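PDB 5WLH: LbaCas13a H328A (C2c2) from Lachnospiraceae bacterium NK4A179, which is a CRISPR-Cas13a ribonuclease that binds a pre-crRNA guide and, as in its family, probably cleaves RNA selected by that guide. Local coordinates for residues I405-Y410 against W437-N442; D297-M302 against G1229-E1234; E278-F283 against S445-A450. All blocks are in the same frame, centred on the assembly; numbering follows the deposited sequence.

Overall arrangement
The three contacts form one cluster on the guide RNA, their centres about 12 to 13 Å apart. Helix 429-458 is the common element: residues 437-442 belong to contact 1, 445-450 to contact 3, and at their junction Ile444 and Ser445 touch Ile1232 of contact 2. Contacts 1 and 2 also meet directly, Trp437 CZ3 lying 3.6 Å from Met302 CE. Contacts 2 and 3 meet where Met298 CE comes within 3.4 Å of Phe283 CD2, on helices 292-311 and 268-287, which are consecutive in the chain. All three touch chain B: contact 1 at C10, G15 and A16, contact 2 at G2, and contact 3 at C10 and C11.

Contact 1. Residues I405-Y410 against W437-N442; sequences IHRIEY and WKDLIN. With nucleotides of chain B.
Two steeply crossed helices, 398-417 and 429-458, meet at Arg407, Ile408 and Leu440 and frame part of the guide-RNA binding surface. Their local axes approach to 9.7 Å at 121°, so apolar touching is sparse: one branch of Leu440, CD2, reaches Arg407 CB at 3.5 Å, while the other, CD1, crosses toward CG1 of Ile408. Beyond this patch the interface turns polar and wet. Arg407 folds at chi2 and chi3, which brings its guanidinium to the phosphate of C10 of chain B. OP1 lies at the edge of that group, in its plane, and NH2 makes a weak bond to it of 3.0 Å. CD2 of Tyr410 sits over the rim of one guanidinium face, and Tyr410 OH donates to OP2. Asp439 OD1 stays 4.4 Å from Arg407 NH2, too far for a salt bridge; its charge is paired with Lys414. Water spans the gap: one molecule accepts from Arg407 NE at 2.9 Å and bonds weakly to Asp439 O, while another joins Asp439 OD1, Asn442 ND2 and OP1. On the far flank His406 offers a ring face to G15 of chain B, and Glu409 OE1 accepts from N6 of A16 of chain B (2.7 Å, 161°).

Contact 2. Residues D297-M302 against G1229-E1234; sequences DMLRRM and GLEIFE. With nucleotides of chain B.
Leu299, on helix 292-311, and Ile1232, on the short helical turn 1230-1233, pass each other at a slant, each presenting one terminal methyl. CD2 of Leu299 meets CD1 of Ile1232 at 4.2 Å, and the other leucine methyl, CD1, lies 4.4 Å from CG of Glu1231. Tyr287 of helix 268-287 packs against both Leu299 and Ile1232, closing this small apolar junction between parts of the chain more than 900 residues apart. The turn leads into helix 1239-1250, at whose C-terminal end the sequence reads Arg-x4-His, consistent with the HEPN nuclease motif of Cas13a enzymes. Glu1231 takes an unusual course: its CG is wedged between backbone N and carbonyl carbon (chi1 72°) and the chain bends again at chi2, which brings the carboxylate to Arg295, as a salt bridge, and to the hydroxyl of Tyr287. The Glu1231 backbone faces the RNA, its carbonyl oxygen gripping G2 of chain B twice, from N1 at 2.7 Å and from N2 at 2.9 Å. Across the two segments, then, the grip is purely van der Waals, whereas a carbonyl met by both N1-H and the exocyclic N2 amino group would favour guanine, since adenine has an acceptor at N1 and no amino group at C2.

Contact 3. Residues E278-F283 against S445-A450; sequences EAFKKF and SIKYIA. With nucleotides of chain B.
Lys447 does two unlike jobs at once: its CG rests against the rim of a phenylalanine while its ammonium grips the RNA backbone. It lies on helix 429-458, which here meets helix 268-287 in a sparse, buried helix-helix contact. CG approaches Phe280 CE2 at 3.9 Å, near the plane of the ring, the two side chains crossing rather than running alongside. The lysine chain bends at chi2 (-52°) and is then fully extended, carrying the amine away from helix 268-287 until NZ donates to OP1 of C11 of chain B at 2.9 Å; O3' of C10 of chain B, at the preceding sugar, is 3.6 Å from the same NZ. A leucine in its place would probably leave the C11 phosphate without this positive partner, even if the touch on the Phe280 rim survived. CG of Phe280 stands opposite the backbone N (chi1 -178°), which swings the ring toward helix 429-458; it also stacks on Phe403 and meets Tyr443. One residue on from Lys447, Tyr448 reaches toward the end of the facing segment: its OH is 4.4 Å from Phe283 O and bonds instead to the carbonyl oxygen of Leu284, one residue further on. The Tyr448 ring is held edge-to-face by Phe1136 and Tyr1140 of helix 1106-1145. Beside Lys447, Ile446 adds an apolar touch to the RNA, with CD1 3.5 Å from C5' of C10 of chain B.

Contact 1. Residues I405-Y410 against W437-N442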
# COMPACT_ATOMS: atom_id res chain seq x y z
N ILE A 405 -25.45 -1.10 20.64
CA ILE A 405 -26.50 -0.48 19.83
C ILE A 405 -25.96 0.72 19.07
O ILE A 405 -26.30 0.95 17.90
CB ILE A 405 -27.70 -0.10 20.71
CG1 ILE A 405 -28.42 -1.38 21.16
CG2 ILE A 405 -28.69 0.80 19.94
CD1 ILE A 405 -29.33 -1.19 22.32
N HIS A 406 -25.06 1.49 19.69
CA HIS A 406 -24.41 2.60 18.99
C HIS A 406 -23.52 2.10 17.86
O HIS A 406 -23.47 2.73 16.80
CB HIS A 406 -23.61 3.44 19.97
CG HIS A 406 -24.44 4.46 20.70
ND1 HIS A 406 -24.40 4.62 22.07
CD2 HIS A 406 -25.34 5.37 20.24
CE1 HIS A 406 -25.24 5.58 22.42
NE2 HIS A 406 -25.82 6.05 21.33
N ARG A 407 -22.77 1.01 18.09
CA ARG A 407 -22.01 0.39 17.00
C ARG A 407 -22.92 -0.03 15.86
O ARG A 407 -22.59 0.16 14.68
CB ARG A 407 -21.22 -0.84 17.48
CG ARG A 407 -20.09 -0.57 18.45
CD ARG A 407 -19.05 0.40 17.89
NE ARG A 407 -18.50 -0.04 16.61
CZ ARG A 407 -17.76 0.75 15.84
NH1 ARG A 407 -17.48 1.98 16.25
NH2 ARG A 407 -17.28 0.30 14.69
N ILE A 408 -24.06 -0.66 16.19
CA ILE A 408 -24.97 -1.13 15.15
C ILE A 408 -25.48 0.04 14.33
O ILE A 408 -25.50 0.00 13.10
CB ILE A 408 -26.15 -1.90 15.78
CG1 ILE A 408 -25.67 -3.19 16.43
CG2 ILE A 408 -27.15 -2.26 14.70
CD1 ILE A 408 -26.74 -3.88 17.30
N GLU A 409 -25.94 1.09 15.02
CA GLU A 409 -26.46 2.26 14.32
C GLU A 409 -25.40 2.85 13.42
O GLU A 409 -25.68 3.24 12.27
CB GLU A 409 -26.92 3.31 15.33
CG GLU A 409 -27.39 4.60 14.68
CD GLU A 409 -27.78 5.66 15.68
OE1 GLU A 409 -26.95 5.98 16.57
OE2 GLU A 409 -28.92 6.16 15.57
N TYR A 410 -24.17 2.95 13.94
CA TYR A 410 -23.04 3.45 13.18
C TYR A 410 -22.77 2.57 11.97
O TYR A 410 -22.44 3.07 10.88
CB TYR A 410 -21.83 3.50 14.11
CG TYR A 410 -20.52 3.81 13.46
CD1 TYR A 410 -20.21 5.11 13.06
CD2 TYR A 410 -19.55 2.82 13.29
CE1 TYR A 410 -18.98 5.39 12.50
CE2 TYR A 410 -18.33 3.11 12.72
CZ TYR A 410 -18.05 4.39 12.33
OH TYR A 410 -16.83 4.71 11.76
N TRP A 437 -23.62 -7.61 11.98
CA TRP A 437 -23.07 -8.70 12.79
C TRP A 437 -21.58 -8.86 12.54
O TRP A 437 -20.78 -8.90 13.49
CB TRP A 437 -23.82 -10.00 12.46
CG TRP A 437 -23.28 -11.29 13.05
CD1 TRP A 437 -22.84 -12.37 12.37
CD2 TRP A 437 -23.20 -11.64 14.45
NE1 TRP A 437 -22.46 -13.37 13.23
CE2 TRP A 437 -22.69 -12.96 14.52
CE3 TRP A 437 -23.52 -10.99 15.64
CZ2 TRP A 437 -22.46 -13.62 15.74
CZ3 TRP A 437 -23.29 -11.66 16.86
CH2 TRP A 437 -22.77 -12.95 16.89
N LYS A 438 -21.18 -8.95 11.27
CA LYS A 438 -19.76 -9.09 10.99
C LYS A 438 -19.00 -7.82 11.36
O LYS A 438 -17.80 -7.89 11.66
CB LYS A 438 -19.54 -9.42 9.52
CG LYS A 438 -20.07 -10.81 9.13
CD LYS A 438 -19.79 -11.09 7.67
CE LYS A 438 -20.34 -12.45 7.25
NZ LYS A 438 -21.78 -12.31 6.86
N ASP A 439 -19.67 -6.66 11.30
CA ASP A 439 -19.09 -5.39 11.71
C ASP A 439 -18.79 -5.37 13.21
O ASP A 439 -17.74 -4.86 13.64
CB ASP A 439 -20.07 -4.27 11.32
CG ASP A 439 -19.48 -2.88 11.37
OD1 ASP A 439 -18.27 -2.68 11.67
OD2 ASP A 439 -20.28 -1.95 11.08
N LEU A 440 -19.69 -5.95 14.01
CA LEU A 440 -19.44 -6.04 15.45
C LEU A 440 -18.27 -6.97 15.73
O LEU A 440 -17.43 -6.69 16.59
CB LEU A 440 -20.69 -6.55 16.16
CG LEU A 440 -21.89 -5.62 16.11
CD1 LEU A 440 -22.99 -6.12 17.05
CD2 LEU A 440 -21.51 -4.19 16.46
N ILE A 441 -18.24 -8.11 15.04
CA ILE A 441 -17.13 -9.03 15.23
C ILE A 441 -15.83 -8.39 14.75
O ILE A 441 -14.78 -8.52 15.38
CB ILE A 441 -17.44 -10.35 14.50
CG1 ILE A 441 -18.62 -11.05 15.20
CG2 ILE A 441 -16.24 -11.26 14.49
CD1 ILE A 441 -19.16 -12.21 14.39
N ASN A 442 -15.91 -7.62 13.66
CA ASN A 442 -14.74 -6.87 13.19
C ASN A 442 -14.20 -5.97 14.28
O ASN A 442 -12.98 -5.90 14.51
CB ASN A 442 -15.13 -6.03 11.98
CG ASN A 442 -13.95 -5.24 11.44
OD1 ASN A 442 -13.13 -5.79 10.73
ND2 ASN A 442 -13.87 -3.95 11.79
P A B 16 -29.50 13.95 22.36
OP1 A B 16 -29.86 15.25 22.98
OP2 A B 16 -28.78 12.92 23.15
O5' A B 16 -30.83 13.27 21.84
C5' A B 16 -31.82 14.01 21.11
C4' A B 16 -32.91 13.10 20.60
O4' A B 16 -32.31 12.09 19.75
C3' A B 16 -33.67 12.33 21.68
O3' A B 16 -34.96 11.99 21.19
C2' A B 16 -32.87 11.04 21.80
O2' A B 16 -33.62 9.95 22.27
C1' A B 16 -32.43 10.81 20.35
N9 A B 16 -31.11 10.18 20.23
C8 A B 16 -30.01 10.26 21.05
N7 A B 16 -28.98 9.60 20.58
C5 A B 16 -29.43 9.08 19.37
C6 A B 16 -28.83 8.29 18.39
N6 A B 16 -27.56 7.86 18.47
N1 A B 16 -29.58 7.97 17.32
C2 A B 16 -30.85 8.39 17.23
N3 A B 16 -31.53 9.15 18.09
C4 A B 16 -30.75 9.45 19.14
P G B 15 -24.30 17.03 22.02
OP1 G B 15 -25.05 18.30 22.25
OP2 G B 15 -23.47 16.46 23.12
O5' G B 15 -25.28 15.91 21.50
C5' G B 15 -26.19 16.20 20.46
C4' G B 15 -26.72 14.95 19.82
O4' G B 15 -25.63 14.20 19.23
C3' G B 15 -27.40 13.96 20.74
O3' G B 15 -28.74 14.34 21.00
C2' G B 15 -27.27 12.66 19.97
O2' G B 15 -28.25 12.61 18.94
C1' G B 15 -25.90 12.82 19.32
N9 G B 15 -24.84 12.18 20.12
C8 G B 15 -24.18 12.73 21.19
N7 G B 15 -23.30 11.92 21.73
C5 G B 15 -23.40 10.77 20.97
C6 G B 15 -22.70 9.55 21.08
O6 G B 15 -21.83 9.26 21.91
N1 G B 15 -23.10 8.63 20.12
C2 G B 15 -24.05 8.87 19.16
N2 G B 15 -24.30 7.86 18.31
N3 G B 15 -24.72 10.01 19.04
C4 G B 15 -24.35 10.91 19.97
P C B 10 -14.86 1.42 11.49
OP1 C B 10 -15.73 0.40 12.16
OP2 C B 10 -15.37 2.70 10.91
O5' C B 10 -13.79 1.95 12.55
C5' C B 10 -12.92 1.07 13.25
C4' C B 10 -11.73 1.82 13.78
O4' C B 10 -11.04 2.46 12.68
C3' C B 10 -12.04 2.98 14.73
O3' C B 10 -12.23 2.53 16.06
C2' C B 10 -10.82 3.87 14.56
O2' C B 10 -9.69 3.31 15.23
C1' C B 10 -10.56 3.72 13.07
N1 C B 10 -11.25 4.76 12.27
C2 C B 10 -10.64 6.02 12.21
O2 C B 10 -9.57 6.21 12.84
N3 C B 10 -11.22 6.98 11.47
C4 C B 10 -12.36 6.73 10.83
N4 C B 10 -12.90 7.71 10.10
C5 C B 10 -13.01 5.45 10.87
C6 C B 10 -12.42 4.50 11.61
O HOH W 1 -15.88 -2.27 13.02
O HOH W 2 -18.73 -2.42 14.89
O HOH W 3 -20.21 -0.60 13.49

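Contact 2. Residues D297-M302 against G1229-E1234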
# COMPACT_ATOMS: atom_id res chain seq x y z
N ASP A 297 -21.61 -17.77 25.09
CA ASP A 297 -22.74 -17.08 25.71
C ASP A 297 -22.67 -15.58 25.46
O ASP A 297 -23.69 -14.93 25.23
CB ASP A 297 -22.77 -17.37 27.20
CG ASP A 297 -23.83 -16.57 27.91
OD1 ASP A 297 -25.01 -16.95 27.79
OD2 ASP A 297 -23.47 -15.56 28.56
N MET A 298 -21.46 -15.01 25.48
CA MET A 298 -21.32 -13.57 25.24
C MET A 298 -21.62 -13.22 23.79
O MET A 298 -22.27 -12.20 23.52
CB MET A 298 -19.92 -13.12 25.63
CG MET A 298 -19.69 -13.14 27.14
SD MET A 298 -17.95 -12.83 27.48
CE MET A 298 -17.87 -11.05 27.25
N LEU A 299 -21.17 -14.05 22.84
CA LEU A 299 -21.52 -13.79 21.44
C LEU A 299 -23.01 -13.92 21.21
O LEU A 299 -23.59 -13.22 20.38
CB LEU A 299 -20.79 -14.74 20.50
CG LEU A 299 -19.37 -14.38 20.08
CD1 LEU A 299 -19.07 -15.06 18.73
CD2 LEU A 299 -19.22 -12.86 19.99
N ARG A 300 -23.67 -14.83 21.94
CA ARG A 300 -25.11 -14.96 21.79
C ARG A 300 -25.84 -13.71 22.25
O ARG A 300 -26.82 -13.29 21.62
CB ARG A 300 -25.60 -16.18 22.57
CG ARG A 300 -27.09 -16.43 22.43
CD ARG A 300 -27.43 -17.84 22.93
NE ARG A 300 -26.69 -18.86 22.20
CZ ARG A 300 -25.67 -19.55 22.71
NH1 ARG A 300 -25.26 -19.33 23.95
NH2 ARG A 300 -25.06 -20.46 21.97
N ARG A 301 -25.40 -13.10 23.36
CA ARG A 301 -26.03 -11.87 23.80
C ARG A 301 -25.82 -10.76 22.79
O ARG A 301 -26.73 -9.96 22.54
CB ARG A 301 -25.48 -11.45 25.16
CG ARG A 301 -25.91 -12.42 26.29
CD ARG A 301 -25.13 -12.17 27.56
NE ARG A 301 -25.24 -13.34 28.43
CZ ARG A 301 -26.31 -13.60 29.19
NH1 ARG A 301 -27.33 -12.76 29.18
NH2 ARG A 301 -26.35 -14.68 29.96
N MET A 302 -24.63 -10.68 22.20
CA MET A 302 -24.40 -9.69 21.16
C MET A 302 -25.25 -9.99 19.93
O MET A 302 -25.80 -9.07 19.31
CB MET A 302 -22.91 -9.66 20.79
CG MET A 302 -22.54 -8.49 19.92
SD MET A 302 -20.76 -8.48 19.56
CE MET A 302 -20.67 -9.76 18.33
N GLY A 1229 -10.37 -17.83 20.81
CA GLY A 1229 -10.73 -16.51 20.35
C GLY A 1229 -10.74 -16.33 18.84
O GLY A 1229 -11.29 -15.33 18.36
N LEU A 1230 -10.19 -17.28 18.06
CA LEU A 1230 -10.05 -17.06 16.63
C LEU A 1230 -11.38 -17.04 15.88
O LEU A 1230 -11.40 -16.65 14.71
CB LEU A 1230 -9.14 -18.11 16.00
CG LEU A 1230 -7.66 -17.98 16.32
CD1 LEU A 1230 -6.86 -18.89 15.42
CD2 LEU A 1230 -7.20 -16.52 16.23
N GLU A 1231 -12.49 -17.43 16.53
CA GLU A 1231 -13.81 -17.20 15.93
C GLU A 1231 -14.08 -15.72 15.64
O GLU A 1231 -14.90 -15.42 14.76
CB GLU A 1231 -14.89 -17.77 16.86
CG GLU A 1231 -15.13 -16.97 18.14
CD GLU A 1231 -14.17 -17.31 19.26
OE1 GLU A 1231 -13.37 -18.27 19.12
OE2 GLU A 1231 -14.20 -16.60 20.29
N ILE A 1232 -13.42 -14.81 16.36
CA ILE A 1232 -13.51 -13.37 16.11
C ILE A 1232 -12.66 -12.98 14.91
O ILE A 1232 -13.03 -12.11 14.12
CB ILE A 1232 -13.06 -12.61 17.38
CG1 ILE A 1232 -13.99 -12.97 18.54
CG2 ILE A 1232 -12.99 -11.11 17.17
CD1 ILE A 1232 -15.39 -12.48 18.34
N PHE A 1233 -11.49 -13.60 14.79
CA PHE A 1233 -10.53 -13.30 13.74
C PHE A 1233 -10.92 -13.86 12.38
O PHE A 1233 -10.63 -13.25 11.34
CB PHE A 1233 -9.18 -13.85 14.19
CG PHE A 1233 -8.03 -13.39 13.38
CD1 PHE A 1233 -7.37 -12.22 13.70
CD2 PHE A 1233 -7.56 -14.17 12.33
CE1 PHE A 1233 -6.27 -11.81 12.95
CE2 PHE A 1233 -6.46 -13.76 11.58
CZ PHE A 1233 -5.82 -12.58 11.90
N GLU A 1234 -11.60 -15.01 12.36
CA GLU A 1234 -11.78 -15.74 11.11
C GLU A 1234 -12.97 -16.67 11.28
O GLU A 1234 -13.56 -16.76 12.36
CB GLU A 1234 -10.51 -16.54 10.77
CG GLU A 1234 -10.28 -17.71 11.74
CD GLU A 1234 -8.96 -18.43 11.53
OE1 GLU A 1234 -8.79 -19.54 12.09
OE2 GLU A 1234 -8.11 -17.90 10.80
P G B 2 -22.65 -22.14 9.30
OP1 G B 2 -23.69 -22.52 8.29
OP2 G B 2 -21.48 -23.03 9.51
O5' G B 2 -22.11 -20.67 8.97
C5' G B 2 -23.00 -19.56 8.96
C4' G B 2 -22.28 -18.23 8.87
O4' G B 2 -21.47 -18.01 10.06
C3' G B 2 -21.33 -18.05 7.68
O3' G B 2 -21.34 -16.68 7.31
C2' G B 2 -19.98 -18.37 8.29
O2' G B 2 -18.87 -17.86 7.59
C1' G B 2 -20.13 -17.74 9.67
N9 G B 2 -19.23 -18.31 10.66
C8 G B 2 -19.20 -19.64 11.01
N7 G B 2 -18.30 -19.90 11.91
C5 G B 2 -17.70 -18.66 12.16
C6 G B 2 -16.65 -18.35 13.06
O6 G B 2 -16.04 -19.12 13.81
N1 G B 2 -16.33 -17.00 13.05
C2 G B 2 -16.93 -16.06 12.25
N2 G B 2 -16.46 -14.80 12.39
N3 G B 2 -17.92 -16.35 11.39
C4 G B 2 -18.26 -17.67 11.40

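Contact 3. Residues E278-F283 against S445-A450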
# COMPACT_ATOMS: atom_id res chain seq x y z
N GLU A 278 -15.88 2.17 28.35
CA GLU A 278 -15.39 1.37 29.48
C GLU A 278 -16.12 0.04 29.56
O GLU A 278 -15.53 -0.98 29.93
CB GLU A 278 -15.55 2.15 30.78
CG GLU A 278 -14.59 3.33 30.96
CD GLU A 278 -13.17 2.94 31.37
OE1 GLU A 278 -12.87 1.73 31.49
OE2 GLU A 278 -12.35 3.85 31.59
N ALA A 279 -17.42 0.03 29.23
CA ALA A 279 -18.16 -1.22 29.29
C ALA A 279 -17.63 -2.20 28.25
O ALA A 279 -17.52 -3.40 28.51
CB ALA A 279 -19.66 -0.99 29.07
N PHE A 280 -17.28 -1.68 27.07
CA PHE A 280 -16.75 -2.56 26.04
C PHE A 280 -15.34 -3.03 26.40
O PHE A 280 -14.98 -4.17 26.12
CB PHE A 280 -16.73 -1.85 24.68
CG PHE A 280 -16.24 -2.74 23.58
CD1 PHE A 280 -17.03 -3.77 23.10
CD2 PHE A 280 -14.96 -2.58 23.07
CE1 PHE A 280 -16.58 -4.62 22.11
CE2 PHE A 280 -14.51 -3.43 22.07
CZ PHE A 280 -15.31 -4.44 21.59
N LYS A 281 -14.54 -2.16 27.01
CA LYS A 281 -13.25 -2.59 27.53
C LYS A 281 -13.40 -3.78 28.47
O LYS A 281 -12.61 -4.73 28.43
CB LYS A 281 -12.58 -1.42 28.25
CG LYS A 281 -11.27 -1.76 28.91
CD LYS A 281 -10.31 -0.59 28.75
CE LYS A 281 -10.47 0.40 29.86
NZ LYS A 281 -10.02 -0.20 31.13
N LYS A 282 -14.45 -3.76 29.29
CA LYS A 282 -14.71 -4.89 30.17
C LYS A 282 -15.14 -6.11 29.37
O LYS A 282 -14.73 -7.23 29.68
CB LYS A 282 -15.76 -4.53 31.22
CG LYS A 282 -16.15 -5.74 32.08
CD LYS A 282 -16.84 -5.33 33.37
CE LYS A 282 -17.38 -6.55 34.11
NZ LYS A 282 -18.73 -6.92 33.62
N PHE A 283 -15.94 -5.91 28.32
CA PHE A 283 -16.27 -7.01 27.42
C PHE A 283 -15.01 -7.68 26.88
O PHE A 283 -14.93 -8.91 26.83
CB PHE A 283 -17.14 -6.51 26.26
CG PHE A 283 -17.43 -7.55 25.21
CD1 PHE A 283 -16.58 -7.72 24.11
CD2 PHE A 283 -18.57 -8.32 25.28
CE1 PHE A 283 -16.86 -8.67 23.15
CE2 PHE A 283 -18.86 -9.27 24.32
CZ PHE A 283 -18.00 -9.45 23.25
N SER A 445 -12.38 -7.89 16.78
CA SER A 445 -11.12 -8.35 16.19
C SER A 445 -10.06 -7.26 16.22
O SER A 445 -8.95 -7.46 16.72
CB SER A 445 -11.37 -8.82 14.76
OG SER A 445 -10.16 -9.21 14.15
N ILE A 446 -10.41 -6.07 15.71
CA ILE A 446 -9.37 -5.05 15.57
C ILE A 446 -8.93 -4.53 16.92
O ILE A 446 -7.78 -4.06 17.06
CB ILE A 446 -9.87 -3.91 14.65
CG1 ILE A 446 -11.03 -3.15 15.31
CG2 ILE A 446 -10.20 -4.47 13.25
CD1 ILE A 446 -11.51 -1.91 14.48
N LYS A 447 -9.79 -4.61 17.94
CA LYS A 447 -9.36 -4.17 19.27
C LYS A 447 -8.39 -5.17 19.90
O LYS A 447 -7.41 -4.76 20.54
CB LYS A 447 -10.57 -3.93 20.17
CG LYS A 447 -11.42 -2.74 19.72
CD LYS A 447 -10.57 -1.48 19.54
CE LYS A 447 -11.42 -0.31 19.06
NZ LYS A 447 -10.64 0.95 18.85
N TYR A 448 -8.63 -6.47 19.77
CA TYR A 448 -7.62 -7.40 20.28
C TYR A 448 -6.32 -7.23 19.52
O TYR A 448 -5.24 -7.24 20.12
CB TYR A 448 -8.10 -8.84 20.17
CG TYR A 448 -9.05 -9.25 21.25
CD1 TYR A 448 -8.70 -9.14 22.60
CD2 TYR A 448 -10.29 -9.79 20.94
CE1 TYR A 448 -9.59 -9.53 23.60
CE2 TYR A 448 -11.17 -10.17 21.93
CZ TYR A 448 -10.81 -10.05 23.25
OH TYR A 448 -11.71 -10.47 24.23
N ILE A 449 -6.40 -7.06 18.21
CA ILE A 449 -5.19 -6.83 17.43
C ILE A 449 -4.49 -5.57 17.91
O ILE A 449 -3.26 -5.56 18.08
CB ILE A 449 -5.54 -6.77 15.92
CG1 ILE A 449 -5.90 -8.18 15.43
CG2 ILE A 449 -4.38 -6.29 15.11
CD1 ILE A 449 -6.69 -8.20 14.15
N ALA A 450 -5.25 -4.49 18.17
CA ALA A 450 -4.63 -3.25 18.62
C ALA A 450 -3.94 -3.44 19.96
O ALA A 450 -2.86 -2.91 20.19
CB ALA A 450 -5.66 -2.13 18.71
P C B 11 -12.92 3.47 17.15
OP1 C B 11 -12.94 2.72 18.41
OP2 C B 11 -14.19 4.05 16.61
O5' C B 11 -11.95 4.69 17.29
C5' C B 11 -10.76 4.59 18.06
C4' C B 11 -10.08 5.92 18.14
O4' C B 11 -9.73 6.40 16.82
C3' C B 11 -10.93 7.05 18.70
O3' C B 11 -11.04 7.00 20.09
C2' C B 11 -10.20 8.27 18.19
O2' C B 11 -8.96 8.39 18.87
C1' C B 11 -9.87 7.81 16.77
N1 C B 11 -10.92 8.15 15.79
C2 C B 11 -10.95 9.43 15.27
O2 C B 11 -10.12 10.27 15.69
N3 C B 11 -11.87 9.73 14.34
C4 C B 11 -12.74 8.79 13.92
N4 C B 11 -13.64 9.13 13.00
C5 C B 11 -12.73 7.46 14.45
C6 C B 11 -11.80 7.19 15.37
P C B 10 -14.86 1.42 11.49
OP1 C B 10 -15.73 0.40 12.16
OP2 C B 10 -15.37 2.70 10.91
O5' C B 10 -13.79 1.95 12.55
C5' C B 10 -12.92 1.07 13.25
C4' C B 10 -11.73 1.82 13.78
O4' C B 10 -11.04 2.46 12.68
C3' C B 10 -12.04 2.98 14.73
O3' C B 10 -12.23 2.53 16.06
C2' C B 10 -10.82 3.87 14.56
O2' C B 10 -9.69 3.31 15.23
C1' C B 10 -10.56 3.72 13.07
N1 C B 10 -11.25 4.76 12.27
C2 C B 10 -10.64 6.02 12.21
O2 C B 10 -9.57 6.21 12.84
N3 C B 10 -11.22 6.98 11.47
C4 C B 10 -12.36 6.73 10.83
N4 C B 10 -12.90 7.71 10.10
C5 C B 10 -13.01 5.45 10.87
C6 C B 10 -12.42 4.50 11.61